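Local coordinates for protein EDTA monooxygenase (PDB 5DQP) that probably acts as an FMN-dependent monooxygenase that uses molecular oxygen in the breakdown of EDTA, working with a partner flavin reductase, at residues A[259-271]-A[372-386]. Sequence-based numbering, arbitrary orientation.
Sequences GSTLVLPSFVPLI and WWQDEAADGFVINAP
Asp-379 grips both polar backbone atoms of Val-263. Its OD2 takes the N-H of Val-263 through its anti lone pair, N to OD2 2.8 Å and nearly straight at 173°. Its own N donates to Val-263 O. With chi1 at -56°, CG stands beside the backbone N of Asp-379, which lets one residue serve both ends of Val-263. A water also donates to OD2 and to Thr-261 O, while OD1 forms a salt bridge with Arg-248 of helix 237-253. With an alanine here, the N-H of Val-263 would probably be left without its acceptor and the water less firmly held, while Arg-248 would lose one of its two carboxylate partners and keep Glu-376.

Farther along, the strands pair in parallel. Val-382 N donates to Pro-265 O (3.0 Å), tilted 33° from the carbonyl plane. Val-382 O then accepts from Phe-267 N, and Phe-267 O receives Asn-384 N (2.9 Å). Between the two ends, Pro-265 has no N-H to offer, and its CD lies 3.1 Å from Gly-380 O. Strands 262-267 and 380-383 are neighbours in the parallel barrel of the luciferase-like monooxygenases, a TIM-barrel fold. Strand 7-11 follows on the other side of 380-383.

Ser-266 and Val-382 share one face of the sheet. Ser-266 OG bonds to Trp-11 NE1, and a second water bridges it to Asn-384 ND2. Val-382 CG2 also meets Leu-264 CB at 3.7 Å. Phe-267 and Ile-383 take the other face. There the CB of Phe-381 lies at the edge of the Phe-267 ring, 4.0 Å from CE1. The Pro-265 ring packs on Ala-378 CB, CD to CB 3.5 Å, and its CG reaches Trp-372 CZ3. Beyond the strand pairing, Pro-269 CG rests on Ile-383 CG2, and Val-268 CG1 lies against Pro-386 CD, the two side chains running in opposite directions.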
loop_
_atom_site.group_PDB
_atom_site.type_symbol
_atom_site.label_atom_id
_atom_site.label_comp_id
_atom_site.label_asym_id
_atom_site.label_seq_id
_atom_site.Cartn_x
_atom_site.Cartn_y
_atom_site.Cartn_z
ATOM N N GLY A 259 -14.478 -17.145 -21.176
ATOM C CA GLY A 259 -14.783 -16.019 -20.311
ATOM C C GLY A 259 -13.646 -15.632 -19.385
ATOM O O GLY A 259 -13.881 -15.079 -18.313
ATOM N N SER A 260 -12.415 -15.928 -19.765
ATOM C CA SER A 260 -11.262 -15.646 -18.930
ATOM C C SER A 260 -10.722 -14.226 -19.097
ATOM O O SER A 260 -9.914 -13.796 -18.272
ATOM C CB SER A 260 -10.148 -16.635 -19.269
ATOM O OG SER A 260 -9.683 -16.348 -20.591
ATOM N N THR A 261 -11.146 -13.495 -20.135
ATOM C CA THR A 261 -10.456 -12.308 -20.628
ATOM C C THR A 261 -11.455 -11.231 -21.046
ATOM O O THR A 261 -12.348 -11.474 -21.864
ATOM C CB THR A 261 -9.560 -12.669 -21.830
ATOM O OG1 THR A 261 -8.559 -13.617 -21.424
ATOM C CG2 THR A 261 -8.893 -11.417 -22.417
ATOM N N LEU A 262 -11.287 -10.042 -20.489
ATOM C CA LEU A 262 -11.997 -8.843 -20.901
ATOM C C LEU A 262 -10.987 -7.867 -21.490
ATOM O O LEU A 262 -9.879 -7.729 -20.961
ATOM C CB LEU A 262 -12.729 -8.212 -19.710
ATOM C CG LEU A 262 -13.740 -9.101 -18.965
ATOM C CD1 LEU A 262 -14.179 -8.393 -17.700
ATOM C CD2 LEU A 262 -14.949 -9.373 -19.839
ATOM N N VAL A 263 -11.360 -7.222 -22.604
ATOM C CA VAL A 263 -10.566 -6.174 -23.242
ATOM C C VAL A 263 -11.267 -4.828 -23.054
ATOM O O VAL A 263 -12.448 -4.672 -23.406
ATOM C CB VAL A 263 -10.342 -6.465 -24.742
ATOM C CG1 VAL A 263 -9.561 -5.330 -25.408
ATOM C CG2 VAL A 263 -9.634 -7.793 -24.936
ATOM N N LEU A 264 -10.533 -3.849 -22.535
ATOM C CA LEU A 264 -11.066 -2.510 -22.270
ATOM C C LEU A 264 -10.171 -1.469 -22.936
ATOM O O LEU A 264 -9.097 -1.151 -22.400
ATOM C CB LEU A 264 -11.164 -2.222 -20.776
ATOM C CG LEU A 264 -11.657 -3.313 -19.838
ATOM C CD1 LEU A 264 -11.872 -2.726 -18.454
ATOM C CD2 LEU A 264 -12.934 -3.950 -20.352
ATOM N N PRO A 265 -10.573 -0.932 -24.096
ATOM C CA PRO A 265 -9.865 0.220 -24.665
ATOM C C PRO A 265 -9.976 1.428 -23.747
ATOM O O PRO A 265 -10.987 1.630 -23.077
ATOM C CB PRO A 265 -10.590 0.461 -26.000
ATOM C CG PRO A 265 -11.288 -0.824 -26.315
ATOM C CD PRO A 265 -11.724 -1.313 -24.937
ATOM N N SER A 266 -8.913 2.219 -23.717
ATOM C CA SER A 266 -8.778 3.351 -22.822
ATOM C C SER A 266 -8.896 4.617 -23.648
ATOM O O SER A 266 -8.355 4.688 -24.753
ATOM C CB SER A 266 -7.426 3.305 -22.080
ATOM O OG SER A 266 -7.309 4.357 -21.129
ATOM N N PHE A 267 -9.599 5.615 -23.125
ATOM C CA PHE A 267 -9.706 6.858 -23.876
ATOM C C PHE A 267 -10.032 8.013 -22.938
ATOM O O PHE A 267 -10.480 7.820 -21.798
ATOM C CB PHE A 267 -10.759 6.744 -24.984
ATOM C CG PHE A 267 -12.167 6.801 -24.481
ATOM C CD1 PHE A 267 -12.719 5.726 -23.838
ATOM C CD2 PHE A 267 -12.930 7.942 -24.633
ATOM C CE1 PHE A 267 -14.005 5.782 -23.357
ATOM C CE2 PHE A 267 -14.228 7.986 -24.158
ATOM C CZ PHE A 267 -14.759 6.913 -23.521
ATOM N N VAL A 268 -9.807 9.222 -23.449
ATOM C CA VAL A 268 -10.039 10.465 -22.720
ATOM C C VAL A 268 -11.337 11.079 -23.238
ATOM O O VAL A 268 -11.385 11.488 -24.403
ATOM C CB VAL A 268 -8.875 11.441 -22.908
ATOM C CG1 VAL A 268 -9.129 12.733 -22.104
ATOM C CG2 VAL A 268 -7.538 10.774 -22.540
ATOM N N PRO A 269 -12.383 11.167 -22.440
ATOM C CA PRO A 269 -13.585 11.864 -22.916
ATOM C C PRO A 269 -13.515 13.370 -22.675
ATOM O O PRO A 269 -13.157 13.808 -21.578
ATOM C CB PRO A 269 -14.702 11.223 -22.084
ATOM C CG PRO A 269 -14.029 10.888 -20.802
ATOM C CD PRO A 269 -12.595 10.546 -21.120
ATOM N N LEU A 270 -13.883 14.167 -23.674
ATOM C CA LEU A 270 -14.047 15.614 -23.530
ATOM C C LEU A 270 -15.527 15.898 -23.753
ATOM O O LEU A 270 -15.986 16.092 -24.886
ATOM C CB LEU A 270 -13.175 16.378 -24.519
ATOM C CG LEU A 270 -12.993 17.853 -24.184
ATOM C CD1 LEU A 270 -12.396 17.989 -22.780
ATOM C CD2 LEU A 270 -12.070 18.500 -25.223
ATOM N N ILE A 271 -16.287 15.883 -22.673
ATOM C CA ILE A 271 -17.733 15.857 -22.760
ATOM C C ILE A 271 -18.273 17.226 -22.410
ATOM O O ILE A 271 -17.975 17.756 -21.340
ATOM C CB ILE A 271 -18.348 14.792 -21.847
ATOM C CG1 ILE A 271 -17.870 13.419 -22.286
ATOM C CG2 ILE A 271 -19.876 14.911 -21.900
ATOM C CD1 ILE A 271 -18.315 12.332 -21.391
ATOM N N TRP A 372 -18.984 0.327 -30.154
ATOM C CA TRP A 372 -17.834 -0.562 -30.006
ATOM C C TRP A 372 -18.211 -1.822 -29.250
ATOM O O TRP A 372 -17.864 -2.941 -29.659
ATOM C CB TRP A 372 -16.693 0.145 -29.283
ATOM C CG TRP A 372 -15.808 0.964 -30.181
ATOM C CD1 TRP A 372 -16.191 1.990 -30.993
ATOM C CD2 TRP A 372 -14.385 0.858 -30.309
ATOM N NE1 TRP A 372 -15.093 2.534 -31.621
ATOM C CE2 TRP A 372 -13.972 1.853 -31.223
ATOM C CE3 TRP A 372 -13.424 0.013 -29.751
ATOM C CZ2 TRP A 372 -12.638 2.031 -31.582
ATOM C CZ3 TRP A 372 -12.097 0.184 -30.106
ATOM C CH2 TRP A 372 -11.713 1.191 -31.016
ATOM N N TRP A 373 -18.918 -1.649 -28.125
ATOM C CA TRP A 373 -19.178 -2.760 -27.216
ATOM C C TRP A 373 -19.980 -3.862 -27.890
ATOM O O TRP A 373 -19.656 -5.050 -27.751
ATOM C CB TRP A 373 -19.907 -2.257 -25.964
ATOM C CG TRP A 373 -20.491 -3.377 -25.124
ATOM C CD1 TRP A 373 -19.823 -4.198 -24.255
ATOM C CD2 TRP A 373 -21.857 -3.773 -25.071
ATOM N NE1 TRP A 373 -20.690 -5.087 -23.676
ATOM C CE2 TRP A 373 -21.948 -4.846 -24.158
ATOM C CE3 TRP A 373 -23.023 -3.325 -25.712
ATOM C CZ2 TRP A 373 -23.147 -5.488 -23.883
ATOM C CZ3 TRP A 373 -24.206 -3.962 -25.439
ATOM C CH2 TRP A 373 -24.268 -5.016 -24.514
ATOM N N GLN A 374 -21.023 -3.486 -28.640
ATOM C CA GLN A 374 -21.906 -4.481 -29.239
ATOM C C GLN A 374 -21.276 -5.178 -30.437
ATOM O O GLN A 374 -21.583 -6.341 -30.710
ATOM C CB GLN A 374 -23.222 -3.833 -29.663
ATOM C CG GLN A 374 -24.361 -4.814 -29.694
ATOM C CD GLN A 374 -25.661 -4.115 -29.908
ATOM O OE1 GLN A 374 -25.867 -3.491 -30.947
ATOM N NE2 GLN A 374 -26.552 -4.191 -28.923
ATOM N N ASP A 375 -20.432 -4.485 -31.174
ATOM C CA ASP A 375 -19.700 -5.094 -32.264
ATOM C C ASP A 375 -18.451 -5.820 -31.773
ATOM O O ASP A 375 -17.609 -6.215 -32.586
ATOM C CB ASP A 375 -19.354 -4.021 -33.305
ATOM C CG ASP A 375 -20.592 -3.524 -34.063
ATOM O OD1 ASP A 375 -21.623 -4.235 -34.042
ATOM O OD2 ASP A 375 -20.547 -2.438 -34.680
ATOM N N GLU A 376 -18.297 -5.947 -30.454
ATOM C CA GLU A 376 -17.227 -6.735 -29.864
ATOM C C GLU A 376 -15.852 -6.180 -30.196
ATOM O O GLU A 376 -14.886 -6.937 -30.348
ATOM C CB GLU A 376 -17.326 -8.190 -30.308
ATOM C CG GLU A 376 -18.749 -8.734 -30.247
ATOM C CD GLU A 376 -19.010 -9.631 -29.046
ATOM O OE1 GLU A 376 -20.183 -9.706 -28.610
ATOM O OE2 GLU A 376 -18.056 -10.269 -28.541
ATOM N N ALA A 377 -15.753 -4.864 -30.358
ATOM C CA ALA A 377 -14.452 -4.218 -30.361
ATOM C C ALA A 377 -13.992 -3.881 -28.953
ATOM O O ALA A 377 -12.905 -3.316 -28.786
ATOM C CB ALA A 377 -14.481 -2.951 -31.214
ATOM N N ALA A 378 -14.785 -4.242 -27.947
ATOM C CA ALA A 378 -14.538 -3.897 -26.551
ATOM C C ALA A 378 -15.485 -4.705 -25.678
ATOM O O ALA A 378 -16.627 -4.955 -26.065
ATOM C CB ALA A 378 -14.773 -2.400 -26.322
ATOM N N ASP A 379 -15.011 -5.106 -24.497
ATOM C CA ASP A 379 -15.924 -5.581 -23.462
ATOM C C ASP A 379 -16.339 -4.475 -22.489
ATOM O O ASP A 379 -17.180 -4.715 -21.614
ATOM C CB ASP A 379 -15.289 -6.749 -22.693
ATOM C CG ASP A 379 -14.869 -7.889 -23.627
ATOM O OD1 ASP A 379 -15.772 -8.586 -24.143
ATOM O OD2 ASP A 379 -13.648 -8.068 -23.875
ATOM N N GLY A 380 -15.756 -3.294 -22.630
ATOM C CA GLY A 380 -15.983 -2.178 -21.740
ATOM C C GLY A 380 -14.849 -1.206 -21.976
ATOM O O GLY A 380 -14.100 -1.353 -22.932
ATOM N N PHE A 381 -14.725 -0.215 -21.086
ATOM C CA PHE A 381 -13.782 0.865 -21.353
ATOM C C PHE A 381 -13.134 1.365 -20.075
ATOM O O PHE A 381 -13.716 1.288 -18.994
ATOM C CB PHE A 381 -14.455 2.048 -22.086
ATOM C CG PHE A 381 -15.135 1.629 -23.363
ATOM C CD1 PHE A 381 -16.441 1.160 -23.344
ATOM C CD2 PHE A 381 -14.451 1.644 -24.561
ATOM C CE1 PHE A 381 -17.062 0.752 -24.502
ATOM C CE2 PHE A 381 -15.063 1.246 -25.722
ATOM C CZ PHE A 381 -16.382 0.781 -25.680
ATOM N N VAL A 382 -11.912 1.870 -20.225
ATOM C CA VAL A 382 -11.231 2.645 -19.195
ATOM C C VAL A 382 -11.416 4.118 -19.540
ATOM O O VAL A 382 -10.956 4.578 -20.592
ATOM C CB VAL A 382 -9.733 2.294 -19.100
ATOM C CG1 VAL A 382 -9.165 2.772 -17.758
ATOM C CG2 VAL A 382 -9.450 0.767 -19.339
ATOM N N ILE A 383 -12.077 4.841 -18.649
ATOM C CA ILE A 383 -12.366 6.266 -18.791
ATOM C C ILE A 383 -11.258 7.061 -18.109
ATOM O O ILE A 383 -11.063 6.956 -16.891
ATOM C CB ILE A 383 -13.731 6.596 -18.161
ATOM C CG1 ILE A 383 -14.824 5.705 -18.744
ATOM C CG2 ILE A 383 -14.076 8.083 -18.288
ATOM C CD1 ILE A 383 -15.837 5.265 -17.667
ATOM N N ASN A 384 -10.538 7.852 -18.885
ATOM C CA ASN A 384 -9.381 8.610 -18.415
ATOM C C ASN A 384 -9.804 10.081 -18.386
ATOM O O ASN A 384 -9.622 10.810 -19.358
ATOM C CB ASN A 384 -8.205 8.356 -19.350
ATOM C CG ASN A 384 -6.860 8.747 -18.762
ATOM O OD1 ASN A 384 -6.754 9.145 -17.594
ATOM N ND2 ASN A 384 -5.802 8.613 -19.580
ATOM N N ALA A 385 -10.354 10.516 -17.262
ATOM C CA ALA A 385 -10.974 11.844 -17.210
ATOM C C ALA A 385 -9.918 12.932 -17.354
ATOM O O ALA A 385 -8.872 12.871 -16.690
ATOM C CB ALA A 385 -11.760 12.025 -15.915
ATOM N N PRO A 386 -10.145 13.940 -18.210
ATOM C CA PRO A 386 -9.141 15.007 -18.366
ATOM C C PRO A 386 -8.949 15.834 -17.109
ATOM O O PRO A 386 -7.849 16.350 -16.880
ATOM C CB PRO A 386 -9.701 15.860 -19.519
ATOM C CG PRO A 386 -11.163 15.575 -19.548
ATOM C CD PRO A 386 -11.307 14.131 -19.097
HETATM O O HOH W 1 -12.999 -10.496 -24.324
HETATM O O HOH W 2 -5.898 6.976 -22.318
#